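Local coordinates for uncharacterized protein TP-0789 domain-containing protein (Desulfovibrio piger ATCC 29098, PDB 4Z48), which is of unknown function but belongs to the LolA/LolB-like family and may, like its relatives, bind lipid or lipoprotein acyl chains in the periplasm, at residues 73-81 and 90-98. Sequence-based numbering, arbitrary orientation.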
loop_
_atom_site.group_PDB
_atom_site.type_symbol
_atom_site.label_atom_id
_atom_site.label_comp_id
_atom_site.label_asym_id
_atom_site.label_seq_id
_atom_site.Cartn_x
_atom_site.Cartn_y
_atom_site.Cartn_z
ATOM N N VAL A 73 -8.823 -17.483 -9.284
ATOM C CA VAL A 73 -8.732 -16.599 -8.111
ATOM C C VAL A 73 -10.110 -15.965 -7.795
ATOM O O VAL A 73 -10.280 -15.344 -6.742
ATOM C CB VAL A 73 -7.623 -15.514 -8.250
ATOM C CG1 VAL A 73 -6.275 -16.143 -8.606
ATOM C CG2 VAL A 73 -8.012 -14.406 -9.218
ATOM N N ASN A 74 -11.072 -16.086 -8.710
ATOM C CA ASN A 74 -12.420 -15.534 -8.494
ATOM C C ASN A 74 -12.955 -15.916 -7.118
ATOM O O ASN A 74 -12.963 -17.102 -6.763
ATOM C CB ASN A 74 -13.407 -16.033 -9.568
ATOM C CG ASN A 74 -14.830 -15.609 -9.291
ATOM O OD1 ASN A 74 -15.646 -16.364 -8.767
ATOM N ND2 ASN A 74 -15.154 -14.392 -9.632
ATOM N N GLY A 75 -13.412 -14.924 -6.363
ATOM C CA GLY A 75 -13.939 -15.196 -5.022
ATOM C C GLY A 75 -12.945 -14.983 -3.881
ATOM O O GLY A 75 -13.348 -14.967 -2.708
ATOM N N THR A 76 -11.632 -14.835 -4.195
ATOM C CA THR A 76 -10.634 -14.561 -3.136
ATOM C C THR A 76 -10.953 -13.175 -2.574
ATOM O O THR A 76 -11.243 -12.257 -3.330
ATOM C CB THR A 76 -9.175 -14.643 -3.648
ATOM O OG1 THR A 76 -9.011 -15.847 -4.396
ATOM C CG2 THR A 76 -8.121 -14.566 -2.494
ATOM N N LYS A 77 -10.976 -13.068 -1.252
ATOM C CA LYS A 77 -11.256 -11.836 -0.546
ATOM C C LYS A 77 -10.245 -11.621 0.580
ATOM O O LYS A 77 -9.943 -12.551 1.326
ATOM C CB LYS A 77 -12.674 -11.822 0.036
ATOM C CG LYS A 77 -13.813 -11.824 -0.982
ATOM C CD LYS A 77 -15.114 -12.044 -0.244
ATOM C CE LYS A 77 -16.320 -11.744 -1.083
ATOM N NZ LYS A 77 -17.550 -11.653 -0.253
ATOM N N TYR A 78 -9.740 -10.397 0.688
ATOM C CA TYR A 78 -8.866 -9.949 1.780
ATOM C C TYR A 78 -9.581 -8.909 2.595
ATOM O O TYR A 78 -10.083 -7.943 2.029
ATOM C CB TYR A 78 -7.547 -9.371 1.277
ATOM C CG TYR A 78 -6.594 -10.407 0.761
ATOM C CD1 TYR A 78 -6.755 -10.962 -0.511
ATOM C CD2 TYR A 78 -5.485 -10.798 1.515
ATOM C CE1 TYR A 78 -5.857 -11.904 -1.004
ATOM C CE2 TYR A 78 -4.584 -11.740 1.029
ATOM C CZ TYR A 78 -4.754 -12.262 -0.242
ATOM O OH TYR A 78 -3.856 -13.183 -0.726
ATOM N N LEU A 79 -9.645 -9.111 3.925
ATOM C CA LEU A 79 -10.233 -8.152 4.857
ATOM C C LEU A 79 -9.079 -7.552 5.684
ATOM O O LEU A 79 -8.305 -8.298 6.264
ATOM C CB LEU A 79 -11.305 -8.801 5.752
ATOM C CG LEU A 79 -11.998 -7.896 6.800
ATOM C CD1 LEU A 79 -12.635 -6.671 6.166
ATOM C CD2 LEU A 79 -13.062 -8.669 7.552
ATOM N N VAL A 80 -8.912 -6.222 5.663
ATOM C CA VAL A 80 -7.816 -5.595 6.395
ATOM C C VAL A 80 -8.386 -4.574 7.366
ATOM O O VAL A 80 -9.191 -3.734 6.962
ATOM C CB VAL A 80 -6.752 -4.927 5.469
ATOM C CG1 VAL A 80 -5.561 -4.418 6.283
ATOM C CG2 VAL A 80 -6.311 -5.840 4.318
ATOM N N TRP A 81 -8.007 -4.688 8.645
ATOM C CA TRP A 81 -8.332 -3.744 9.719
ATOM C C TRP A 81 -7.010 -3.119 10.142
ATOM O O TRP A 81 -6.216 -3.742 10.861
ATOM C CB TRP A 81 -9.039 -4.434 10.888
ATOM C CG TRP A 81 -10.412 -4.957 10.611
ATOM C CD1 TRP A 81 -11.125 -4.860 9.449
ATOM C CD2 TRP A 81 -11.226 -5.710 11.523
ATOM N NE1 TRP A 81 -12.340 -5.493 9.587
ATOM C CE2 TRP A 81 -12.430 -6.018 10.851
ATOM C CE3 TRP A 81 -11.067 -6.118 12.866
ATOM C CZ2 TRP A 81 -13.464 -6.730 11.460
ATOM C CZ3 TRP A 81 -12.087 -6.834 13.471
ATOM C CH2 TRP A 81 -13.271 -7.134 12.771
ATOM N N ASP A 90 -2.069 -4.586 12.890
ATOM C CA ASP A 90 -3.128 -4.607 11.885
ATOM C C ASP A 90 -3.619 -6.021 11.719
ATOM O O ASP A 90 -2.810 -6.960 11.722
ATOM C CB ASP A 90 -2.630 -4.081 10.533
ATOM C CG ASP A 90 -2.397 -2.582 10.418
ATOM O OD1 ASP A 90 -2.619 -1.852 11.430
ATOM O OD2 ASP A 90 -2.023 -2.131 9.317
ATOM N N ASP A 91 -4.937 -6.175 11.634
ATOM C CA ASP A 91 -5.616 -7.438 11.427
ATOM C C ASP A 91 -5.830 -7.687 9.931
ATOM O O ASP A 91 -6.218 -6.801 9.160
ATOM C CB ASP A 91 -6.963 -7.459 12.180
ATOM C CG ASP A 91 -6.855 -7.566 13.685
ATOM O OD1 ASP A 91 -6.074 -8.404 14.161
ATOM O OD2 ASP A 91 -7.578 -6.827 14.385
HETATM N N MSE A 92 -5.590 -8.899 9.524
HETATM C CA MSE A 92 -5.766 -9.259 8.134
HETATM C C MSE A 92 -6.225 -10.708 8.029
HETATM O O MSE A 92 -5.741 -11.594 8.761
HETATM C CB MSE A 92 -4.465 -9.047 7.355
HETATM C CG MSE A 92 -4.558 -9.395 5.886
HETATM SE SE MSE A 92 -2.896 -9.021 4.954
HETATM C CE MSE A 92 -2.818 -7.202 5.192
ATOM N N TRP A 93 -7.162 -10.922 7.128
ATOM C CA TRP A 93 -7.696 -12.240 6.813
ATOM C C TRP A 93 -7.885 -12.420 5.305
ATOM O O TRP A 93 -8.147 -11.463 4.571
ATOM C CB TRP A 93 -9.041 -12.457 7.495
ATOM C CG TRP A 93 -9.035 -12.357 8.991
ATOM C CD1 TRP A 93 -8.922 -13.383 9.878
ATOM C CD2 TRP A 93 -9.315 -11.185 9.762
ATOM N NE1 TRP A 93 -9.086 -12.919 11.164
ATOM C CE2 TRP A 93 -9.344 -11.576 11.122
ATOM C CE3 TRP A 93 -9.556 -9.836 9.435
ATOM C CZ2 TRP A 93 -9.617 -10.671 12.153
ATOM C CZ3 TRP A 93 -9.830 -8.945 10.453
ATOM C CH2 TRP A 93 -9.843 -9.357 11.797
ATOM N N VAL A 94 -7.783 -13.656 4.861
ATOM C CA VAL A 94 -8.027 -14.005 3.457
ATOM C C VAL A 94 -9.049 -15.133 3.410
ATOM O O VAL A 94 -8.904 -16.101 4.160
ATOM C CB VAL A 94 -6.723 -14.381 2.661
ATOM C CG1 VAL A 94 -5.950 -15.537 3.311
ATOM C CG2 VAL A 94 -7.027 -14.691 1.183
ATOM N N TYR A 95 -10.093 -14.986 2.554
ATOM C CA TYR A 95 -11.030 -16.055 2.199
ATOM C C TYR A 95 -10.493 -16.694 0.900
ATOM O O TYR A 95 -10.316 -15.990 -0.100
ATOM C CB TYR A 95 -12.471 -15.547 2.042
ATOM C CG TYR A 95 -13.385 -16.607 1.479
ATOM C CD1 TYR A 95 -13.978 -17.557 2.307
ATOM C CD2 TYR A 95 -13.602 -16.710 0.104
ATOM C CE1 TYR A 95 -14.758 -18.587 1.784
ATOM C CE2 TYR A 95 -14.394 -17.727 -0.427
ATOM C CZ TYR A 95 -14.988 -18.649 0.420
ATOM O OH TYR A 95 -15.773 -19.645 -0.096
ATOM N N LEU A 96 -10.192 -17.996 0.940
ATOM C CA LEU A 96 -9.661 -18.774 -0.192
ATOM C C LEU A 96 -10.792 -19.615 -0.808
ATOM O O LEU A 96 -11.306 -20.501 -0.127
ATOM C CB LEU A 96 -8.493 -19.668 0.260
ATOM C CG LEU A 96 -7.268 -18.915 0.826
ATOM C CD1 LEU A 96 -6.371 -19.868 1.634
ATOM C CD2 LEU A 96 -6.471 -18.242 -0.270
ATOM N N PRO A 97 -11.211 -19.329 -2.071
ATOM C CA PRO A 97 -12.369 -20.040 -2.642
ATOM C C PRO A 97 -12.172 -21.542 -2.851
ATOM O O PRO A 97 -13.169 -22.262 -2.777
ATOM C CB PRO A 97 -12.586 -19.333 -3.985
ATOM C CG PRO A 97 -11.211 -18.725 -4.330
ATOM C CD PRO A 97 -10.731 -18.273 -2.994
ATOM N N ALA A 98 -10.932 -22.004 -3.148
ATOM C CA ALA A 98 -10.642 -23.438 -3.399
ATOM C C ALA A 98 -10.891 -24.330 -2.173
ATOM O O ALA A 98 -11.248 -25.507 -2.342
ATOM C CB ALA A 98 -9.197 -23.613 -3.848
#
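The antiparallel β-hairpin of strands 77-82 and 91-96 pairs K77 with Y95, L79 with W93 and W81 with D91 through two backbone hydrogen bonds each, the shortest being Y95 N to K77 O at 2.7 Å. At the non-hydrogen-bonded pairs between them, Y78 with V94 and V80 with M92, CA-H...O contacts form, such as V94 CA to K77 O at 3.2 Å and M92 CA to L79 O. Y78, V80, M92 and V94 share one face. There V94 places CG2 anti to the backbone N, which lays it beside Y78 and over one ring face, offset toward the rim, in a CH-pi contact 3.7 Å from the centroid, while the selenomethionine M92, bent at its last torsion, lays CE against V80 CG2. On the face of K77, L79, W81, D91, W93 and Y95, W93 turns the edge of its six-membered ring into the face of W81, a T-shaped pair with planes at 78° and CZ3 above the ring; the W81 ring is also stacked with that of Y62. In this LolA-like, largely antiparallel fold the hairpin lies between strands 60-69 and 101-104, and the C-terminal tail reaches the tryptophan side: W81 NE1 donates a hydrogen bond to F239 O, and H241 meets W93 edge-to-face. On the N-terminal side of K77, a type II beta turn from V73 to T76 leads into the strand; V73 O accepts both T76 N and T76 OG1, the latter at 2.7 Å. P97 CD packs 3.3 Å from T76 OG1, and the Y95 ring brings its CD2 edge, in plane, to G75 O at 3.3 Å.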